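Local coordinates for UDP-N-acetylglucosamine pyrophosphorylase (Entamoeba histolytica, PDB 3OC9), which probably catalyses the transfer of a uridylyl group from UTP to N-acetylglucosamine 1-phosphate, giving UDP-N-acetylglucosamine and diphosphate, at residues R48-F58 with S334-E342. Residues are numbered along the deposited sequence; the frame is centred on the assembly and turned at random. Where two conformers were deposited one is given.
Sequences RLGFEHPKGMF and SALKNSLNE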
ATOM      1  N   ARG A  48     -18.293   2.226   0.002  1.00 52.91           N
ATOM      2  CA  ARG A  48     -18.501   1.897  -1.414  1.00 52.93           C
ATOM      3  C   ARG A  48     -18.879   0.423  -1.542  1.00 52.52           C
ATOM      4  O   ARG A  48     -19.617   0.026  -2.455  1.00 53.05           O
ATOM      5  CB  ARG A  48     -17.246   2.215  -2.221  1.00 52.46           C
ATOM      6  CG  ARG A  48     -17.513   2.660  -3.637  1.00 54.49           C
ATOM      7  CD  ARG A  48     -16.460   3.676  -4.082  1.00 55.99           C
ATOM      8  NE  ARG A  48     -16.457   3.859  -5.532  1.00 58.70           N
ATOM      9  CZ  ARG A  48     -17.305   4.635  -6.206  1.00 60.09           C
ATOM     10  NH1 ARG A  48     -18.249   5.319  -5.571  1.00 60.69           N
ATOM     11  NH2 ARG A  48     -17.213   4.718  -7.526  1.00 61.35           N
ATOM     12  N   LEU A  49     -18.353  -0.374  -0.616  1.00 51.61           N
ATOM     13  CA  LEU A  49     -18.745  -1.767  -0.449  0.70 51.44           C
ATOM     14  C   LEU A  49     -19.948  -1.775   0.506  1.00 52.00           C
ATOM     15  O   LEU A  49     -20.527  -0.723   0.790  1.00 52.30           O
ATOM     16  CB  LEU A  49     -17.567  -2.591   0.105  0.70 50.86           C
ATOM     17  CG  LEU A  49     -16.172  -2.366  -0.519  0.70 50.10           C
ATOM     18  CD1 LEU A  49     -15.052  -2.942   0.350  0.70 49.24           C
ATOM     19  CD2 LEU A  49     -16.081  -2.920  -1.941  0.70 49.47           C
ATOM     20  N   GLY A  50     -20.344  -2.937   1.014  1.00 51.72           N
ATOM     21  CA  GLY A  50     -21.462  -2.950   1.972  1.00 51.59           C
ATOM     22  C   GLY A  50     -21.072  -2.637   3.414  1.00 50.62           C
ATOM     23  O   GLY A  50     -21.827  -2.937   4.337  1.00 51.24           O
ATOM     24  N   PHE A  51     -19.920  -1.990   3.604  1.00 48.92           N
ATOM     25  CA  PHE A  51     -19.178  -2.082   4.864  1.00 47.24           C
ATOM     26  C   PHE A  51     -18.956  -0.752   5.605  1.00 46.57           C
ATOM     27  O   PHE A  51     -18.091   0.051   5.235  1.00 45.68           O
ATOM     28  CB  PHE A  51     -17.838  -2.768   4.568  1.00 46.67           C
ATOM     29  CG  PHE A  51     -17.207  -3.433   5.754  1.00 45.28           C
ATOM     30  CD1 PHE A  51     -17.900  -4.387   6.494  1.00 44.60           C
ATOM     31  CD2 PHE A  51     -15.887  -3.135   6.102  1.00 43.71           C
ATOM     32  CE1 PHE A  51     -17.299  -5.015   7.586  1.00 44.62           C
ATOM     33  CE2 PHE A  51     -15.280  -3.760   7.187  1.00 42.64           C
ATOM     34  CZ  PHE A  51     -15.982  -4.700   7.930  1.00 43.35           C
ATOM     35  N   GLU A  52     -19.722  -0.532   6.672  1.00 45.92           N
ATOM     36  CA  GLU A  52     -19.607   0.712   7.438  1.00 45.30           C
ATOM     37  C   GLU A  52     -18.612   0.587   8.608  1.00 43.60           C
ATOM     38  O   GLU A  52     -18.962   0.803   9.781  1.00 43.79           O
ATOM     39  CB  GLU A  52     -20.991   1.205   7.900  1.00 46.87           C
ATOM     40  CG  GLU A  52     -21.992   1.522   6.763  1.00 49.61           C
ATOM     41  CD  GLU A  52     -21.498   2.563   5.746  1.00 52.70           C
ATOM     42  OE1 GLU A  52     -20.646   3.417   6.086  1.00 54.13           O
ATOM     43  OE2 GLU A  52     -21.979   2.528   4.588  1.00 54.07           O
ATOM     44  N   HIS A  53     -17.369   0.243   8.260  1.00 40.84           N
ATOM     45  CA  HIS A  53     -16.271  -0.040   9.206  1.00 38.81           C
ATOM     46  C   HIS A  53     -14.946   0.218   8.463  1.00 36.58           C
ATOM     47  O   HIS A  53     -14.950   0.276   7.225  1.00 36.26           O
ATOM     48  CB  HIS A  53     -16.318  -1.504   9.683  1.00 38.95           C
ATOM     49  CG  HIS A  53     -17.586  -1.885  10.395  1.00 41.31           C
ATOM     50  ND1 HIS A  53     -17.828  -1.556  11.714  1.00 42.60           N
ATOM     51  CD2 HIS A  53     -18.672  -2.580   9.977  1.00 42.65           C
ATOM     52  CE1 HIS A  53     -19.013  -2.023  12.074  1.00 43.83           C
ATOM     53  NE2 HIS A  53     -19.547  -2.646  11.038  1.00 45.64           N
ATOM     54  N   PRO A  54     -13.811   0.365   9.195  1.00 34.51           N
ATOM     55  CA  PRO A  54     -12.516   0.571   8.506  1.00 32.56           C
ATOM     56  C   PRO A  54     -12.207  -0.547   7.502  1.00 30.98           C
ATOM     57  O   PRO A  54     -12.459  -1.716   7.781  1.00 30.55           O
ATOM     58  CB  PRO A  54     -11.492   0.545   9.650  1.00 32.41           C
ATOM     59  CG  PRO A  54     -12.266   0.875  10.870  1.00 33.59           C
ATOM     60  CD  PRO A  54     -13.649   0.342  10.664  1.00 34.72           C
ATOM     61  N   LYS A  55     -11.660  -0.174   6.345  1.00 29.78           N
ATOM     62  CA  LYS A  55     -11.462  -1.096   5.217  1.00 28.76           C
ATOM     63  C   LYS A  55     -10.662  -2.372   5.555  1.00 26.98           C
ATOM     64  O   LYS A  55     -10.937  -3.438   5.007  1.00 26.82           O
ATOM     65  CB  LYS A  55     -10.814  -0.323   4.042  1.00 29.46           C
ATOM     66  CG  LYS A  55     -10.491  -1.138   2.781  1.00 32.47           C
ATOM     67  CD  LYS A  55     -11.729  -1.382   1.932  1.00 36.77           C
ATOM     68  CE  LYS A  55     -11.372  -1.552   0.449  1.00 39.66           C
ATOM     69  NZ  LYS A  55     -11.127  -0.254  -0.259  1.00 39.47           N
ATOM     70  N   GLY A  56      -9.675  -2.274   6.449  1.00 25.23           N
ATOM     71  CA  GLY A  56      -8.873  -3.449   6.831  1.00 24.28           C
ATOM     72  C   GLY A  56      -9.679  -4.608   7.431  1.00 24.22           C
ATOM     73  O   GLY A  56      -9.240  -5.769   7.413  1.00 23.65           O
ATOM     74  N   MET A  57     -10.857  -4.294   7.971  1.00 24.54           N
ATOM     75  CA  MET A  57     -11.733  -5.301   8.612  1.00 25.49           C
ATOM     76  C   MET A  57     -12.616  -6.094   7.621  1.00 26.33           C
ATOM     77  O   MET A  57     -13.308  -7.057   8.022  1.00 26.35           O
ATOM     78  CB  MET A  57     -12.600  -4.621   9.712  1.00 26.05           C
ATOM     79  CG  MET A  57     -11.772  -4.168  10.942  1.00 27.82           C
ATOM     80  SD  MET A  57     -12.616  -3.039  12.118  1.00 32.11           S
ATOM     81  CE  MET A  57     -13.895  -4.100  12.767  1.00 32.32           C
ATOM     82  N   PHE A  58     -12.599  -5.685   6.347  1.00 26.32           N
ATOM     83  CA  PHE A  58     -13.430  -6.310   5.276  1.00 27.05           C
ATOM     84  C   PHE A  58     -13.033  -7.745   4.987  1.00 27.24           C
ATOM     85  O   PHE A  58     -11.858  -8.023   4.752  1.00 25.94           O
ATOM     86  CB  PHE A  58     -13.372  -5.500   3.964  1.00 27.06           C
ATOM     87  CG  PHE A  58     -14.290  -6.052   2.862  1.00 29.51           C
ATOM     88  CD1 PHE A  58     -13.793  -6.927   1.891  1.00 28.62           C
ATOM     89  CD2 PHE A  58     -15.649  -5.724   2.834  1.00 32.10           C
ATOM     90  CE1 PHE A  58     -14.624  -7.450   0.877  1.00 29.21           C
ATOM     91  CE2 PHE A  58     -16.507  -6.251   1.825  1.00 33.03           C
ATOM     92  CZ  PHE A  58     -15.973  -7.107   0.842  1.00 30.56           C
ATOM     93  N   SER A 334      -3.359  -5.775  -7.852  1.00 23.74           N
ATOM     94  CA  SER A 334      -4.818  -6.004  -8.077  1.00 23.74           C
ATOM     95  C   SER A 334      -5.607  -5.351  -6.934  1.00 23.74           C
ATOM     96  O   SER A 334      -5.558  -5.837  -5.801  1.00 23.40           O
ATOM     97  CB  SER A 334      -5.143  -7.508  -8.188  1.00 25.08           C
ATOM     98  OG  SER A 334      -6.500  -7.733  -8.606  1.00 24.08           O
ATOM     99  N   ALA A 335      -6.304  -4.240  -7.221  1.00 23.45           N
ATOM    100  CA  ALA A 335      -6.920  -3.405  -6.158  1.00 24.18           C
ATOM    101  C   ALA A 335      -8.392  -3.728  -5.898  1.00 25.08           C
ATOM    102  O   ALA A 335      -9.109  -4.083  -6.830  1.00 26.25           O
ATOM    103  CB  ALA A 335      -6.779  -1.939  -6.476  1.00 24.80           C
ATOM    104  N   LEU A 336      -8.827  -3.571  -4.644  1.00 25.79           N
ATOM    105  CA  LEU A 336     -10.264  -3.682  -4.267  1.00 26.34           C
ATOM    106  C   LEU A 336     -10.832  -2.307  -3.911  1.00 27.26           C
ATOM    107  O   LEU A 336     -10.479  -1.736  -2.860  1.00 26.46           O
ATOM    108  CB  LEU A 336     -10.472  -4.655  -3.095  1.00 25.97           C
ATOM    109  CG  LEU A 336     -11.921  -4.778  -2.561  1.00 26.28           C
ATOM    110  CD1 LEU A 336     -12.881  -5.330  -3.627  1.00 25.87           C
ATOM    111  CD2 LEU A 336     -12.008  -5.618  -1.262  1.00 25.54           C
ATOM    112  N   LYS A 337     -11.705  -1.782  -4.782  1.00 28.52           N
ATOM    113  CA  LYS A 337     -12.244  -0.416  -4.655  1.00 30.47           C
ATOM    114  C   LYS A 337     -13.777  -0.291  -4.774  1.00 31.79           C
ATOM    115  O   LYS A 337     -14.373   0.617  -4.170  1.00 32.15           O
ATOM    116  CB  LYS A 337     -11.574   0.528  -5.656  1.00 30.79           C
ATOM    117  CG  LYS A 337     -10.105   0.794  -5.343  1.00 34.47           C
ATOM    118  CD  LYS A 337      -9.410   1.599  -6.421  1.00 41.31           C
ATOM    119  CE  LYS A 337      -8.176   2.285  -5.853  1.00 42.50           C
ATOM    120  NZ  LYS A 337      -8.567   3.390  -4.915  1.00 46.22           N
ATOM    121  N   ASN A 338     -14.398  -1.191  -5.542  1.00 32.25           N
ATOM    122  CA  ASN A 338     -15.825  -1.096  -5.902  1.00 33.39           C
ATOM    123  C   ASN A 338     -16.657  -2.333  -5.505  1.00 33.98           C
ATOM    124  O   ASN A 338     -16.123  -3.443  -5.340  1.00 33.99           O
ATOM    125  CB  ASN A 338     -15.973  -0.873  -7.425  1.00 33.78           C
ATOM    126  CG  ASN A 338     -15.215   0.344  -7.938  1.00 34.37           C
ATOM    127  OD1 ASN A 338     -15.358   1.463  -7.420  1.00 34.89           O
ATOM    128  ND2 ASN A 338     -14.410   0.136  -8.990  1.00 32.37           N
ATOM    129  N   SER A 339     -17.971  -2.146  -5.358  1.00 35.30           N
ATOM    130  CA  SER A 339     -18.911  -3.261  -5.236  1.00 36.42           C
ATOM    131  C   SER A 339     -19.080  -3.957  -6.595  1.00 37.24           C
ATOM    132  O   SER A 339     -18.520  -3.507  -7.598  1.00 36.03           O
ATOM    133  CB  SER A 339     -20.283  -2.756  -4.748  1.00 37.50           C
ATOM    134  OG  SER A 339     -20.898  -1.954  -5.742  1.00 39.96           O
ATOM    135  N   LEU A 340     -19.872  -5.030  -6.623  1.00 38.56           N
ATOM    136  CA  LEU A 340     -20.136  -5.787  -7.859  1.00 40.36           C
ATOM    137  C   LEU A 340     -21.095  -5.092  -8.850  1.00 42.05           C
ATOM    138  O   LEU A 340     -21.406  -5.643  -9.923  1.00 42.53           O
ATOM    139  CB  LEU A 340     -20.615  -7.216  -7.537  1.00 40.53           C
ATOM    140  CG  LEU A 340     -19.612  -8.215  -6.933  1.00 40.64           C
ATOM    141  CD1 LEU A 340     -20.277  -9.548  -6.629  1.00 42.68           C
ATOM    142  CD2 LEU A 340     -18.406  -8.433  -7.858  1.00 39.78           C
ATOM    143  N   ASN A 341     -21.551  -3.889  -8.505  1.00 42.83           N
ATOM    144  CA  ASN A 341     -22.312  -3.054  -9.444  1.00 44.41           C
ATOM    145  C   ASN A 341     -21.415  -2.255 -10.430  1.00 43.61           C
ATOM    146  O   ASN A 341     -21.929  -1.525 -11.283  1.00 44.51           O
ATOM    147  CB  ASN A 341     -23.295  -2.139  -8.692  1.00 45.34           C
ATOM    148  CG  ASN A 341     -24.205  -2.911  -7.733  1.00 48.63           C
ATOM    149  OD1 ASN A 341     -24.194  -2.674  -6.517  1.00 51.50           O
ATOM    150  ND2 ASN A 341     -24.990  -3.847  -8.274  1.00 51.51           N
ATOM    151  N   GLU A 342     -20.088  -2.398 -10.295  1.00 41.93           N
ATOM    152  CA  GLU A 342     -19.104  -1.973 -11.316  1.00 41.18           C
ATOM    153  C   GLU A 342     -18.326  -3.196 -11.837  1.00 39.64           C
ATOM    154  O   GLU A 342     -18.284  -4.239 -11.177  1.00 39.17           O
ATOM    155  CB  GLU A 342     -18.105  -0.931 -10.773  1.00 41.05           C
ATOM    156  CG  GLU A 342     -18.706   0.279 -10.034  1.00 44.36           C
ATOM    157  CD  GLU A 342     -19.494   1.237 -10.926  1.00 49.68           C
ATOM    158  OE1 GLU A 342     -19.544   1.042 -12.165  1.00 51.51           O
ATOM    159  OE2 GLU A 342     -20.072   2.203 -10.375  1.00 52.27           O
TER
HETATM  160  O   HOH W   1     -13.446   1.585  -1.674  1.00 35.12           O
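Arg48 runs alongside the side chain of Asn338, passing the carbonyl oxygen of Lys337. Its CB, CG and CD meet that oxygen in turn, CD coming to 3.7 Å from Lys337 O. Beyond them NE donates to Asn338 OD1 at 3.2 Å, meeting the C=O almost end-on. The oxygen is lifted 24° from the guanidinium plane, and guanidinium and amide are turned 68° apart. CZ and NH2 lie farther off, NH2 3.7 Å from Asn338 OD1, and NE makes the one hydrogen bond between the pair. The amide is set from its other end too, since Asn338 ND2 bonds to Phe344 O. Lys55, with CG trans to its own N (chi1 178°), bends at chi2 and chi4, and NZ donates a hydrogen bond to Leu336 O at 3.1 Å. That ammonium also forms a salt bridge to Asp187 and weakly reaches a water that donates to Lys337 O. Leu49 CD2 rests 3.4 Å from Asn338 O, its CD1 lies over one face of the Phe58 ring, toward the rim, and Leu336 CD2 packs obliquely on Phe58 CE1 at 3.8 Å. The loop following strand 36-41 is consistent with the glycine-rich nucleotide-binding loop of the UDPGP family's GT-A-like fold, here packed against the loop before helix 347-364.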